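Local atomic coordinates of broad specificity aminotransferase (Leishmania mexicana, PDB entry 4WB0), a protein that is a pyridoxal-phosphate-dependent aminotransferase of broad substrate specificity, probably passing amino groups between amino acids such as aspartate and 2-oxo acids such as 2-oxoglutarate. Residues A[141-144]-A[145-149]; A[169-172]-A[173-177]; A[242-246]-A[247-251]; A[93-96]-A[97-101]; A[203-206]-A[207-210]. All blocks are in the same frame, centred on the assembly; numbering follows the deposited sequence.

Contact 1: A[141-144]-A[145-149]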
loop_
_atom_site.group_PDB
_atom_site.type_symbol
_atom_site.label_atom_id
_atom_site.label_comp_id
_atom_site.label_asym_id
_atom_site.label_seq_id
_atom_site.Cartn_x
_atom_site.Cartn_y
_atom_site.Cartn_z
ATOM N N TRP A 141 -18.558 9.719 3.745
ATOM C CA TRP A 141 -17.554 9.569 2.694
ATOM C C TRP A 141 -18.026 8.511 1.652
ATOM O O TRP A 141 -18.219 7.339 1.984
ATOM C CB TRP A 141 -16.233 9.162 3.336
ATOM C CG TRP A 141 -15.055 9.340 2.486
ATOM C CD1 TRP A 141 -14.893 10.240 1.469
ATOM C CD2 TRP A 141 -13.839 8.599 2.573
ATOM N NE1 TRP A 141 -13.638 10.104 0.921
ATOM C CE2 TRP A 141 -12.969 9.104 1.577
ATOM C CE3 TRP A 141 -13.396 7.556 3.398
ATOM C CZ2 TRP A 141 -11.688 8.601 1.376
ATOM C CZ3 TRP A 141 -12.111 7.057 3.204
ATOM C CH2 TRP A 141 -11.274 7.580 2.193
ATOM N N PRO A 142 -18.283 8.926 0.400
ATOM C CA PRO A 142 -18.779 7.901 -0.544
ATOM C C PRO A 142 -17.723 6.746 -0.776
ATOM O O PRO A 142 -18.084 5.629 -1.183
ATOM C CB PRO A 142 -19.056 8.716 -1.815
ATOM C CG PRO A 142 -18.035 9.888 -1.731
ATOM C CD PRO A 142 -17.937 10.204 -0.263
ATOM N N ASN A 143 -16.461 6.966 -0.406
ATOM C CA ASN A 143 -15.438 5.945 -0.604
ATOM C C ASN A 143 -15.567 4.881 0.436
ATOM O O ASN A 143 -15.133 3.748 0.210
ATOM C CB ASN A 143 -14.010 6.546 -0.587
ATOM C CG ASN A 143 -12.946 5.630 -1.296
ATOM O OD1 ASN A 143 -13.271 4.853 -2.206
ATOM N ND2 ASN A 143 -11.676 5.747 -0.877
ATOM N N HIS A 144 -16.159 5.210 1.599
ATOM C CA HIS A 144 -16.442 4.199 2.565
ATOM C C HIS A 144 -17.237 3.032 1.984
ATOM O O HIS A 144 -16.917 1.868 2.255
ATOM C CB HIS A 144 -17.301 4.731 3.721
ATOM C CG HIS A 144 -16.546 5.312 4.862
ATOM N ND1 HIS A 144 -17.187 5.971 5.890
ATOM C CD2 HIS A 144 -15.231 5.292 5.180
ATOM C CE1 HIS A 144 -16.291 6.352 6.786
ATOM N NE2 HIS A 144 -15.101 5.943 6.387
ATOM N N TYR A 145 -18.327 3.344 1.292
ATOM C CA TYR A 145 -19.135 2.289 0.680
ATOM C C TYR A 145 -18.280 1.406 -0.262
ATOM O O TYR A 145 -18.364 0.174 -0.219
ATOM C CB TYR A 145 -20.337 2.900 -0.060
ATOM C CG TYR A 145 -21.443 1.936 -0.398
ATOM C CD1 TYR A 145 -21.213 0.815 -1.184
ATOM C CD2 TYR A 145 -22.743 2.172 0.046
ATOM C CE1 TYR A 145 -22.257 -0.062 -1.516
ATOM C CE2 TYR A 145 -23.793 1.307 -0.269
ATOM C CZ TYR A 145 -23.552 0.188 -1.047
ATOM O OH TYR A 145 -24.598 -0.670 -1.348
ATOM N N SER A 146 -17.411 2.048 -1.058
ATOM C CA SER A 146 -16.557 1.346 -2.033
ATOM C C SER A 146 -15.540 0.427 -1.408
ATOM O O SER A 146 -15.310 -0.683 -1.883
ATOM C CB SER A 146 -15.791 2.346 -2.923
ATOM O OG SER A 146 -16.691 3.061 -3.715
ATOM N N ILE A 147 -14.902 0.887 -0.362
ATOM C CA ILE A 147 -13.900 0.127 0.339
ATOM C C ILE A 147 -14.494 -1.120 0.929
ATOM O O ILE A 147 -13.965 -2.209 0.803
ATOM C CB ILE A 147 -13.284 1.011 1.427
ATOM C CG1 ILE A 147 -12.428 2.148 0.773
ATOM C CG2 ILE A 147 -12.459 0.207 2.384
ATOM C CD1 ILE A 147 -12.055 3.248 1.791
ATOM N N VAL A 148 -15.621 -0.934 1.609
ATOM C CA VAL A 148 -16.286 -2.001 2.314
ATOM C C VAL A 148 -16.801 -3.038 1.330
ATOM O O VAL A 148 -16.684 -4.255 1.542
ATOM C CB VAL A 148 -17.408 -1.369 3.194
ATOM C CG1 VAL A 148 -18.357 -2.291 3.560
ATOM C CG2 VAL A 148 -16.709 -0.709 4.416
ATOM N N LYS A 149 -17.374 -2.567 0.241
ATOM C CA LYS A 149 -17.873 -3.473 -0.784
ATOM C C LYS A 149 -16.714 -4.293 -1.367
ATOM O O LYS A 149 -16.826 -5.513 -1.494
ATOM C CB LYS A 149 -18.600 -2.689 -1.852
ATOM C CG LYS A 149 -19.255 -3.498 -2.989
ATOM C CD LYS A 149 -20.124 -2.560 -3.847
ATOM C CE LYS A 149 -20.885 -3.282 -4.945
ATOM N NZ LYS A 149 -19.987 -3.852 -5.964
HETATM O O HOH W 1 -14.371 5.336 -4.939
#
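Ile147 lays its CG1-CD1 arm across the side-chain amide of Asn143, at about a right angle to it. Its CD1 stands 3.7 Å from Asn143 ND2. The arm runs back along the helix because CG1 is anti to the carbonyl carbon (chi1 -69°). CD1 also meets Trp141 CZ3 at 4.1 Å, obliquely to the indole. Asn143 touches both: its CB lies over one face of the indole, 3.5 Å above the plane. Asn143 OD1 faces Ser146 CB and accepts from a water at 3.0 Å. The first turn is closed by the backbone bonds from Ile147 N to Asn143 O (2.9 Å) and from Val148 N to His144 O (3.2 Å). Both ring nitrogens of His144 are held: ND1 bonds to Thr140 OG1 and NE2 to Asp223 OD2. NE2 also lies at the edge of the indole, in its plane. A cacodylate ion, probably from the crystallisation liquor, sits near Trp141, and a neighbouring subunit packs on Trp141, Asn143 and Ile147. Residues 142-149 form most of the crossover helix of a beta-alpha-beta unit between strands 134-138 and 156-163. It is consistent with the cofactor site of aspartate aminotransferases, where a tryptophan and a histidine-aspartate pair occupy such positions.

Contact 2: A[169-172]-A[173-177]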
loop_
_atom_site.group_PDB
_atom_site.type_symbol
_atom_site.label_atom_id
_atom_site.label_comp_id
_atom_site.label_asym_id
_atom_site.label_seq_id
_atom_site.Cartn_x
_atom_site.Cartn_y
_atom_site.Cartn_z
ATOM N N LEU A 169 -27.737 16.949 14.096
ATOM C CA LEU A 169 -27.752 15.542 14.413
ATOM C C LEU A 169 -29.156 14.966 14.575
ATOM O O LEU A 169 -30.007 15.558 15.262
ATOM C CB LEU A 169 -26.964 15.330 15.701
ATOM C CG LEU A 169 -26.453 13.940 15.983
ATOM C CD1 LEU A 169 -25.394 13.575 14.928
ATOM C CD2 LEU A 169 -25.881 13.924 17.418
ATOM N N ASP A 170 -29.405 13.818 13.942
ATOM C CA ASP A 170 -30.621 13.073 14.204
ATOM C C ASP A 170 -30.311 11.917 15.163
ATOM O O ASP A 170 -30.254 10.766 14.762
ATOM C CB ASP A 170 -31.268 12.519 12.928
ATOM C CG ASP A 170 -32.544 11.773 13.230
ATOM O OD1 ASP A 170 -33.060 11.912 14.377
ATOM O OD2 ASP A 170 -33.048 11.042 12.351
ATOM N N PHE A 171 -30.163 12.229 16.441
ATOM C CA PHE A 171 -29.725 11.241 17.409
ATOM C C PHE A 171 -30.770 10.182 17.683
ATOM O O PHE A 171 -30.443 9.006 17.823
ATOM C CB PHE A 171 -29.325 11.933 18.704
ATOM C CG PHE A 171 -28.643 11.031 19.645
ATOM C CD1 PHE A 171 -27.508 10.339 19.255
ATOM C CD2 PHE A 171 -29.177 10.775 20.871
ATOM C CE1 PHE A 171 -26.884 9.445 20.149
ATOM C CE2 PHE A 171 -28.554 9.904 21.740
ATOM C CZ PHE A 171 -27.441 9.232 21.374
ATOM N N GLU A 172 -32.027 10.588 17.759
ATOM C CA GLU A 172 -33.104 9.632 17.962
ATOM C C GLU A 172 -33.197 8.609 16.824
ATOM O O GLU A 172 -33.373 7.406 17.062
ATOM C CB GLU A 172 -34.431 10.382 18.112
ATOM C CG GLU A 172 -34.490 11.198 19.390
ATOM C CD GLU A 172 -34.431 10.330 20.651
ATOM O OE1 GLU A 172 -35.038 9.233 20.646
ATOM O OE2 GLU A 172 -33.781 10.740 21.639
ATOM N N GLY A 173 -33.032 9.074 15.585
ATOM C CA GLY A 173 -33.001 8.174 14.454
ATOM C C GLY A 173 -31.798 7.227 14.519
ATOM O O GLY A 173 -31.942 6.043 14.247
ATOM N N MET A 174 -30.620 7.741 14.880
ATOM C CA MET A 174 -29.446 6.886 15.011
ATOM C C MET A 174 -29.680 5.757 16.050
ATOM O O MET A 174 -29.457 4.567 15.758
ATOM C CB MET A 174 -28.226 7.741 15.366
ATOM C CG MET A 174 -26.952 6.979 15.439
ATOM S SD MET A 174 -25.624 8.043 16.015
ATOM C CE MET A 174 -24.185 6.995 15.756
ATOM N N LYS A 175 -30.155 6.106 17.238
ATOM C CA LYS A 175 -30.433 5.108 18.264
ATOM C C LYS A 175 -31.418 4.035 17.787
ATOM O O LYS A 175 -31.211 2.857 18.021
ATOM C CB LYS A 175 -30.987 5.768 19.517
ATOM C CG LYS A 175 -29.949 6.532 20.322
ATOM C CD LYS A 175 -30.400 6.909 21.711
ATOM C CE LYS A 175 -31.461 8.015 21.672
ATOM N NZ LYS A 175 -32.019 8.341 23.007
ATOM N N LYS A 176 -32.498 4.453 17.141
ATOM C CA LYS A 176 -33.494 3.517 16.600
ATOM C C LYS A 176 -32.857 2.520 15.643
ATOM O O LYS A 176 -33.200 1.327 15.604
ATOM C CB LYS A 176 -34.593 4.260 15.844
ATOM C CG LYS A 176 -35.573 5.064 16.668
ATOM C CD LYS A 176 -36.794 5.496 15.815
ATOM C CE LYS A 176 -36.397 6.284 14.543
ATOM N NZ LYS A 176 -37.542 6.627 13.644
ATOM N N ASP A 177 -31.914 3.005 14.855
ATOM C CA ASP A 177 -31.362 2.158 13.792
ATOM C C ASP A 177 -30.361 1.177 14.376
ATOM O O ASP A 177 -30.302 0.038 13.932
ATOM C CB ASP A 177 -30.705 3.001 12.653
ATOM C CG ASP A 177 -31.710 3.484 11.621
ATOM O OD1 ASP A 177 -32.841 2.925 11.596
ATOM O OD2 ASP A 177 -31.382 4.385 10.795
#
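Asp170 caps the helix from the N-cap position, its OD1 accepting from Gly173 N at 3.1 Å. The donor comes from above the carboxylate plane, 58° out of it. The tight part of the contact is the Phe171 ring under Lys175. Lys175 CG lies over one face, 4.1 Å from the ring centroid, in a CH-pi contact offset toward the rim. Lys175 CE comes to 3.5 Å from Phe171 CE2. The bend at chi3 (-71°) lays CE by the ring and turns NZ toward Glu172. Gln205 and Ile209 of helix 203-215 also pack on Phe171. The outer side is looser. Exposed Glu172 runs beside Lys175, and its OE2 makes a salt bridge to Lys175 NZ at 3.3 Å, with a weak hydrogen bond. Lys176 N donates to Glu172 O. Lys175 NZ has a second acidic partner, Glu208 OE2. Two carboxylates around one ammonium probably favour its charged form, while the negative charge of Asp170 should suit the positive end of the helix dipole.

Contact 3: A[242-246]-A[247-251]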
loop_
_atom_site.group_PDB
_atom_site.type_symbol
_atom_site.label_atom_id
_atom_site.label_comp_id
_atom_site.label_asym_id
_atom_site.label_seq_id
_atom_site.Cartn_x
_atom_site.Cartn_y
_atom_site.Cartn_z
ATOM N N ARG A 242 -11.741 6.890 23.572
ATOM C CA ARG A 242 -11.274 6.598 24.916
ATOM C C ARG A 242 -12.445 6.109 25.782
ATOM O O ARG A 242 -12.291 5.250 26.622
ATOM C CB ARG A 242 -10.617 7.817 25.512
ATOM C CG ARG A 242 -9.248 8.082 24.850
ATOM C CD ARG A 242 -8.582 9.332 25.339
ATOM N NE ARG A 242 -7.427 9.652 24.493
ATOM C CZ ARG A 242 -6.568 10.626 24.766
ATOM N NH1 ARG A 242 -6.724 11.400 25.845
ATOM N NH2 ARG A 242 -5.571 10.868 23.930
ATOM N N LEU A 243 -13.610 6.656 25.517
ATOM C CA LEU A 243 -14.828 6.267 26.232
ATOM C C LEU A 243 -15.151 4.824 25.922
ATOM O O LEU A 243 -15.397 4.011 26.835
ATOM C CB LEU A 243 -16.011 7.142 25.822
ATOM C CG LEU A 243 -17.358 6.683 26.394
ATOM C CD1 LEU A 243 -17.364 6.889 27.870
ATOM C CD2 LEU A 243 -18.438 7.542 25.790
ATOM N N PHE A 244 -15.108 4.493 24.642
ATOM C CA PHE A 244 -15.528 3.166 24.208
ATOM C C PHE A 244 -14.546 2.133 24.737
ATOM O O PHE A 244 -14.952 1.041 25.185
ATOM C CB PHE A 244 -15.633 3.094 22.666
ATOM C CG PHE A 244 -16.979 3.570 22.094
ATOM C CD1 PHE A 244 -17.569 4.707 22.532
ATOM C CD2 PHE A 244 -17.577 2.890 21.060
ATOM C CE1 PHE A 244 -18.753 5.143 22.023
ATOM C CE2 PHE A 244 -18.778 3.353 20.501
ATOM C CZ PHE A 244 -19.358 4.479 21.000
ATOM N N ALA A 245 -13.277 2.507 24.786
ATOM C CA ALA A 245 -12.264 1.651 25.382
ATOM C C ALA A 245 -12.580 1.444 26.866
ATOM O O ALA A 245 -12.579 0.316 27.373
ATOM C CB ALA A 245 -10.897 2.256 25.195
ATOM N N ARG A 246 -12.840 2.547 27.576
ATOM C CA ARG A 246 -13.104 2.492 29.024
ATOM C C ARG A 246 -14.379 1.638 29.302
ATOM O O ARG A 246 -14.499 0.892 30.304
ATOM C CB ARG A 246 -13.285 3.898 29.579
ATOM C CG ARG A 246 -13.179 4.032 31.080
ATOM C CD ARG A 246 -12.871 5.509 31.458
ATOM N NE ARG A 246 -13.492 6.463 30.530
ATOM C CZ ARG A 246 -12.830 7.295 29.713
ATOM N NH1 ARG A 246 -11.499 7.346 29.673
ATOM N NH2 ARG A 246 -13.512 8.097 28.923
ATOM N N ARG A 247 -15.326 1.720 28.400
ATOM C CA ARG A 247 -16.598 0.950 28.554
ATOM C C ARG A 247 -16.427 -0.561 28.204
ATOM O O ARG A 247 -17.359 -1.351 28.393
ATOM C CB ARG A 247 -17.699 1.486 27.655
ATOM C CG ARG A 247 -18.283 2.862 27.978
ATOM C CD ARG A 247 -18.987 2.979 29.298
ATOM N NE ARG A 247 -20.045 1.981 29.473
ATOM C CZ ARG A 247 -21.311 2.118 29.085
ATOM N NH1 ARG A 247 -21.772 3.217 28.495
ATOM N NH2 ARG A 247 -22.128 1.131 29.332
ATOM N N GLY A 248 -15.270 -0.959 27.678
ATOM C CA GLY A 248 -15.008 -2.378 27.421
ATOM C C GLY A 248 -15.352 -2.857 26.004
ATOM O O GLY A 248 -15.428 -4.035 25.735
ATOM N N ILE A 249 -15.538 -1.928 25.083
ATOM C CA ILE A 249 -15.882 -2.251 23.700
ATOM C C ILE A 249 -14.586 -2.682 22.993
ATOM O O ILE A 249 -13.515 -2.045 23.195
ATOM C CB ILE A 249 -16.571 -1.040 23.039
ATOM C CG1 ILE A 249 -17.887 -0.807 23.811
ATOM C CG2 ILE A 249 -16.753 -1.218 21.531
ATOM C CD1 ILE A 249 -18.783 0.347 23.308
ATOM N N GLU A 250 -14.683 -3.751 22.212
ATOM C CA GLU A 250 -13.559 -4.245 21.394
ATOM C C GLU A 250 -13.464 -3.440 20.125
ATOM O O GLU A 250 -13.827 -3.897 19.030
ATOM C CB GLU A 250 -13.725 -5.720 21.089
ATOM C CG GLU A 250 -13.475 -6.584 22.317
ATOM C CD GLU A 250 -13.535 -8.065 21.963
ATOM O OE1 GLU A 250 -14.650 -8.527 21.645
ATOM O OE2 GLU A 250 -12.473 -8.747 21.975
ATOM N N VAL A 251 -12.940 -2.230 20.301
ATOM C CA VAL A 251 -12.901 -1.236 19.285
ATOM C C VAL A 251 -11.883 -1.643 18.210
ATOM O O VAL A 251 -10.725 -1.906 18.542
ATOM C CB VAL A 251 -12.461 0.152 19.839
ATOM C CG1 VAL A 251 -12.262 1.103 18.679
ATOM C CG2 VAL A 251 -13.490 0.704 20.858
HETATM O O HOH W 2 -12.222 -2.102 25.583
#
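The Phe244 ring is met obliquely by CD1 of Ile249, which comes to 3.6 Å from Phe244 CD2. The ring of Phe222, in strand 219-224, also meets the Phe244 ring, with the planes at about 55°. The other flat group is the Arg246 guanidinium. One of its faces has the backbone oxygen Arg242 O over its centre, 3.6 Å above the plane. At the root of the Phe244 ring, Val251 CG2 touches Phe244 CB at 3.7 Å. Ile249 and Val251 thus fold back on the same phenylalanine.

This return is made by a Schellman motif that ends helix 239-246. Gly248 takes a positive phi (93°), and two backbone bonds reach back into the last turn. Ile249 N donates to Phe244 O at 3.0 Å, and Gly248 N donates to Ala245 O at the same length. The second donor stands well above the carbonyl plane. A water bridges the turn, giving one hydrogen to Ala245 O and the other to Ile249 O, the latter at 2.7 Å.

Next to Phe244, Leu243 and Arg247 lie side by side, pointing the same way. Leu243 CD1 is 4.1 Å from Arg247 CG. Arg247 is bent at chi2 and again at chi3 (-54°), which curls its chain round to helix 203-215, where NH1 bonds to Ser211 OG. Trp206 of that helix packs on Leu243, and Ala210 packs on Phe244.

Contact 4: A[93-96]-A[97-101]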
loop_
_atom_site.group_PDB
_atom_site.type_symbol
_atom_site.label_atom_id
_atom_site.label_comp_id
_atom_site.label_asym_id
_atom_site.label_seq_id
_atom_site.Cartn_x
_atom_site.Cartn_y
_atom_site.Cartn_z
ATOM N N MET A 93 -1.356 8.186 20.962
ATOM C CA MET A 93 -1.975 9.500 20.673
ATOM C C MET A 93 -3.507 9.434 20.729
ATOM O O MET A 93 -4.162 10.341 21.227
ATOM C CB MET A 93 -1.556 10.010 19.278
ATOM C CG MET A 93 -2.135 11.407 18.876
ATOM S SD MET A 93 -1.697 11.828 17.162
ATOM C CE MET A 93 -2.848 10.796 16.293
ATOM N N THR A 94 -4.080 8.340 20.243
ATOM C CA THR A 94 -5.560 8.265 20.256
ATOM C C THR A 94 -6.045 7.736 21.599
ATOM O O THR A 94 -6.952 8.323 22.167
ATOM C CB THR A 94 -6.088 7.482 19.081
ATOM O OG1 THR A 94 -7.559 7.577 19.002
ATOM C CG2 THR A 94 -5.611 6.063 19.097
ATOM N N TYR A 95 -5.440 6.683 22.166
ATOM C CA TYR A 95 -5.974 6.141 23.450
ATOM C C TYR A 95 -5.441 6.738 24.716
ATOM O O TYR A 95 -5.976 6.499 25.788
ATOM C CB TYR A 95 -5.770 4.613 23.457
ATOM C CG TYR A 95 -6.748 3.952 22.521
ATOM C CD1 TYR A 95 -8.114 4.042 22.767
ATOM C CD2 TYR A 95 -6.322 3.269 21.431
ATOM C CE1 TYR A 95 -9.031 3.445 21.922
ATOM C CE2 TYR A 95 -7.228 2.637 20.540
ATOM C CZ TYR A 95 -8.586 2.749 20.805
ATOM O OH TYR A 95 -9.473 2.124 19.993
ATOM N N GLY A 96 -4.427 7.583 24.626
ATOM C CA GLY A 96 -3.917 8.203 25.841
ATOM C C GLY A 96 -2.655 7.497 26.313
ATOM O O GLY A 96 -2.407 6.345 25.974
ATOM N N ASP A 97 -1.835 8.193 27.088
ATOM C CA ASP A 97 -0.632 7.582 27.633
ATOM C C ASP A 97 -0.996 6.476 28.639
ATOM O O ASP A 97 -0.134 5.743 29.104
ATOM C CB ASP A 97 0.249 8.653 28.283
ATOM C CG ASP A 97 0.506 9.844 27.354
ATOM O OD1 ASP A 97 0.448 9.658 26.115
ATOM O OD2 ASP A 97 0.762 10.964 27.863
ATOM N N THR A 98 -2.286 6.354 28.951
ATOM C CA THR A 98 -2.773 5.320 29.862
ATOM C C THR A 98 -2.737 3.936 29.199
ATOM O O THR A 98 -2.410 2.939 29.847
ATOM C CB THR A 98 -4.233 5.627 30.350
ATOM O OG1 THR A 98 -5.211 5.190 29.381
ATOM C CG2 THR A 98 -4.396 7.115 30.621
ATOM N N VAL A 99 -3.041 3.905 27.899
ATOM C CA VAL A 99 -3.331 2.670 27.158
ATOM C C VAL A 99 -2.310 1.551 27.354
ATOM O O VAL A 99 -1.085 1.789 27.424
ATOM C CB VAL A 99 -3.445 2.969 25.642
ATOM C CG1 VAL A 99 -2.049 3.289 25.017
ATOM C CG2 VAL A 99 -4.190 1.811 24.921
ATOM N N GLU A 100 -2.804 0.326 27.458
ATOM C CA GLU A 100 -1.898 -0.811 27.591
ATOM C C GLU A 100 -1.612 -1.428 26.232
ATOM O O GLU A 100 -2.415 -2.179 25.684
ATOM C CB GLU A 100 -2.467 -1.838 28.566
ATOM C CG GLU A 100 -2.502 -1.308 29.981
ATOM C CD GLU A 100 -2.762 -2.390 30.993
ATOM O OE1 GLU A 100 -3.738 -2.258 31.761
ATOM O OE2 GLU A 100 -1.987 -3.370 31.020
ATOM N N LEU A 101 -0.465 -1.071 25.667
ATOM C CA LEU A 101 -0.095 -1.539 24.344
ATOM C C LEU A 101 -0.156 -3.074 24.267
ATOM O O LEU A 101 -0.375 -3.660 23.189
ATOM C CB LEU A 101 1.295 -1.034 23.992
ATOM C CG LEU A 101 1.369 0.491 23.731
ATOM C CD1 LEU A 101 2.808 0.898 23.444
ATOM C CD2 LEU A 101 0.478 0.942 22.589
#
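Gly96 O accepts from Val99 N at 3.2 Å, the bond that closes a type I beta turn from Gly96 to Val99. The donor sits above the carbonyl plane, 58° out of it. CG1 of Val99 crowds the same oxygen, also at 3.2 Å. The Val99 torsion explains the fit: with CG1 between the backbone N and the carbonyl carbon (chi1 72°), CG2 stands anti to the N and faces Tyr95. CG2 touches Tyr95 CB at 3.5 Å, and Val99 CB is nearly as close to that atom. The two side chains approach obliquely. CG2 reaches the start of the ring at Tyr95 CG (4.1 Å), while the rest of the ring packs against other parts of the fold.

Gly96 is the first residue to leave the helix. Its positive phi (100°) is a conformation that glycine adopts easily, and it turns the chain sharply out of the last helical turn. The tip of the turn, Asp97 and Thr98, is exposed and poorly ordered. It is probably mobile.

The turn leads from helix 84-95 toward strand 104-110. Leu101 lies back on Asp88, Val91 and Lys92 of that helix, and Val99 also touches Lys92. On the inner side, Tyr95 packs on Ala241 and Ala245 of helix 239-246 and on Leu253 of strand 252-256.

Contact 5: A[203-206]-A[207-210]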
loop_
_atom_site.group_PDB
_atom_site.type_symbol
_atom_site.label_atom_id
_atom_site.label_comp_id
_atom_site.label_asym_id
_atom_site.label_seq_id
_atom_site.Cartn_x
_atom_site.Cartn_y
_atom_site.Cartn_z
ATOM N N GLN A 203 -20.780 14.434 24.376
ATOM C CA GLN A 203 -20.204 13.415 25.270
ATOM C C GLN A 203 -21.230 12.398 25.820
ATOM O O GLN A 203 -21.012 11.172 25.822
ATOM C CB GLN A 203 -19.514 14.111 26.460
ATOM C CG GLN A 203 -18.219 14.751 26.047
ATOM C CD GLN A 203 -17.635 15.584 27.151
ATOM O OE1 GLN A 203 -18.293 15.862 28.147
ATOM N NE2 GLN A 203 -16.411 16.014 26.969
ATOM N N GLU A 204 -22.337 12.914 26.319
ATOM C CA GLU A 204 -23.399 12.077 26.883
ATOM C C GLU A 204 -24.034 11.197 25.815
ATOM O O GLU A 204 -24.361 10.044 26.088
ATOM C CB GLU A 204 -24.469 12.956 27.571
ATOM C CG GLU A 204 -23.994 13.641 28.857
ATOM C CD GLU A 204 -23.403 15.020 28.669
ATOM O OE1 GLU A 204 -23.503 15.815 29.645
ATOM O OE2 GLU A 204 -22.866 15.337 27.565
ATOM N N GLN A 205 -24.192 11.726 24.599
ATOM C CA GLN A 205 -24.728 10.959 23.489
ATOM C C GLN A 205 -23.771 9.803 23.106
ATOM O O GLN A 205 -24.236 8.709 22.813
ATOM C CB GLN A 205 -25.011 11.863 22.279
ATOM C CG GLN A 205 -26.207 12.753 22.490
ATOM C CD GLN A 205 -26.338 13.851 21.453
ATOM O OE1 GLN A 205 -25.399 14.182 20.726
ATOM N NE2 GLN A 205 -27.536 14.404 21.366
ATOM N N TRP A 206 -22.460 10.054 23.115
ATOM C CA TRP A 206 -21.488 8.988 22.874
ATOM C C TRP A 206 -21.622 7.883 23.918
ATOM O O TRP A 206 -21.514 6.720 23.577
ATOM C CB TRP A 206 -20.034 9.482 22.882
ATOM C CG TRP A 206 -19.549 10.057 21.608
ATOM C CD1 TRP A 206 -19.062 11.312 21.423
ATOM C CD2 TRP A 206 -19.475 9.399 20.327
ATOM N NE1 TRP A 206 -18.638 11.464 20.085
ATOM C CE2 TRP A 206 -18.906 10.303 19.413
ATOM C CE3 TRP A 206 -19.807 8.105 19.875
ATOM C CZ2 TRP A 206 -18.680 9.965 18.089
ATOM C CZ3 TRP A 206 -19.588 7.800 18.548
ATOM C CH2 TRP A 206 -19.031 8.713 17.691
ATOM N N ASN A 207 -21.831 8.235 25.181
ATOM C CA ASN A 207 -21.986 7.212 26.195
ATOM C C ASN A 207 -23.283 6.387 25.975
ATOM O O ASN A 207 -23.283 5.153 26.118
ATOM C CB ASN A 207 -21.969 7.808 27.579
ATOM C CG ASN A 207 -21.711 6.758 28.639
ATOM O OD1 ASN A 207 -20.750 5.966 28.544
ATOM N ND2 ASN A 207 -22.584 6.692 29.596
ATOM N N GLU A 208 -24.346 7.035 25.516
ATOM C CA GLU A 208 -25.570 6.295 25.195
ATOM C C GLU A 208 -25.350 5.342 24.020
ATOM O O GLU A 208 -25.858 4.227 24.023
ATOM C CB GLU A 208 -26.736 7.218 24.840
ATOM C CG GLU A 208 -27.296 8.084 25.947
ATOM C CD GLU A 208 -28.491 8.909 25.434
ATOM O OE1 GLU A 208 -28.409 10.163 25.430
ATOM O OE2 GLU A 208 -29.501 8.303 24.990
ATOM N N ILE A 209 -24.619 5.791 23.009
ATOM C CA ILE A 209 -24.304 4.939 21.879
ATOM C C ILE A 209 -23.489 3.722 22.322
ATOM O O ILE A 209 -23.789 2.597 21.936
ATOM C CB ILE A 209 -23.540 5.727 20.769
ATOM C CG1 ILE A 209 -24.448 6.765 20.137
ATOM C CG2 ILE A 209 -23.069 4.777 19.682
ATOM C CD1 ILE A 209 -23.669 7.734 19.305
ATOM N N ALA A 210 -22.504 3.935 23.187
ATOM C CA ALA A 210 -21.710 2.818 23.723
ATOM C C ALA A 210 -22.586 1.754 24.409
ATOM O O ALA A 210 -22.371 0.544 24.252
ATOM C CB ALA A 210 -20.674 3.350 24.728
#
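Trp206 and Ile209, three residues apart on helix 203-215, meet through Trp206 CE3 and Ile209 CD1 at 3.9 Å. This helix is the crossover of a beta-alpha-beta unit between the parallel strands 186-190 and 219-224. The methyl comes obliquely to the benzene part of the indole. The rotation about the CA-CB bond of Ile209 (chi1 -67°) puts its CG1 3.3 Å from Gln205 O, with CD1 beyond it at the indole.

The backbone fixes these positions. Ile209 N donates to Gln205 O at 2.9 Å, and Ala210 N donates to Trp206 O at 3.0 Å. Matching bonds join Asn207 N to Gln203 O and Glu208 N to Glu204 O. All four are regular helical bonds from one residue to the fourth before it.

A further shell surrounds them. Pro201 packs on both Trp206 and Ile209, just before the helix. Ala240 of helix 239-246 also touches the indole, while Met174 of helix 171-180 touches Ile209. The more polar side is held by its own partners. Gln205 OE1 accepts from Ser202 N, just before the helix. Asn207 OD1 bonds to Arg247 NH1, in the loop after helix 239-246. Glu208, next in sequence, rests its CG 3.5 Å from Glu204 O.

From the N terminus, contact 4 comes first and turns the chain out of helix 84-95. Contact 1 covers most of helix 142-150, contact 2 the start of helix 171-180, and contact 5 the N-terminal part of helix 203-215. Contact 3 comes last and closes the end of helix 239-246 before strand 252-256. All are local and in series, with none nested or crossed. Contact 5 ties helix 203-215 to helix 171-180 of contact 2 and to helix 239-246 of contact 3. Contact 3 in turn joins that last helix to helix 84-95 of contact 4, where Arg242 NE reaches Thr94 O at 2.7 Å. Contact 1 touches none of the others and lies nearest the chain centre.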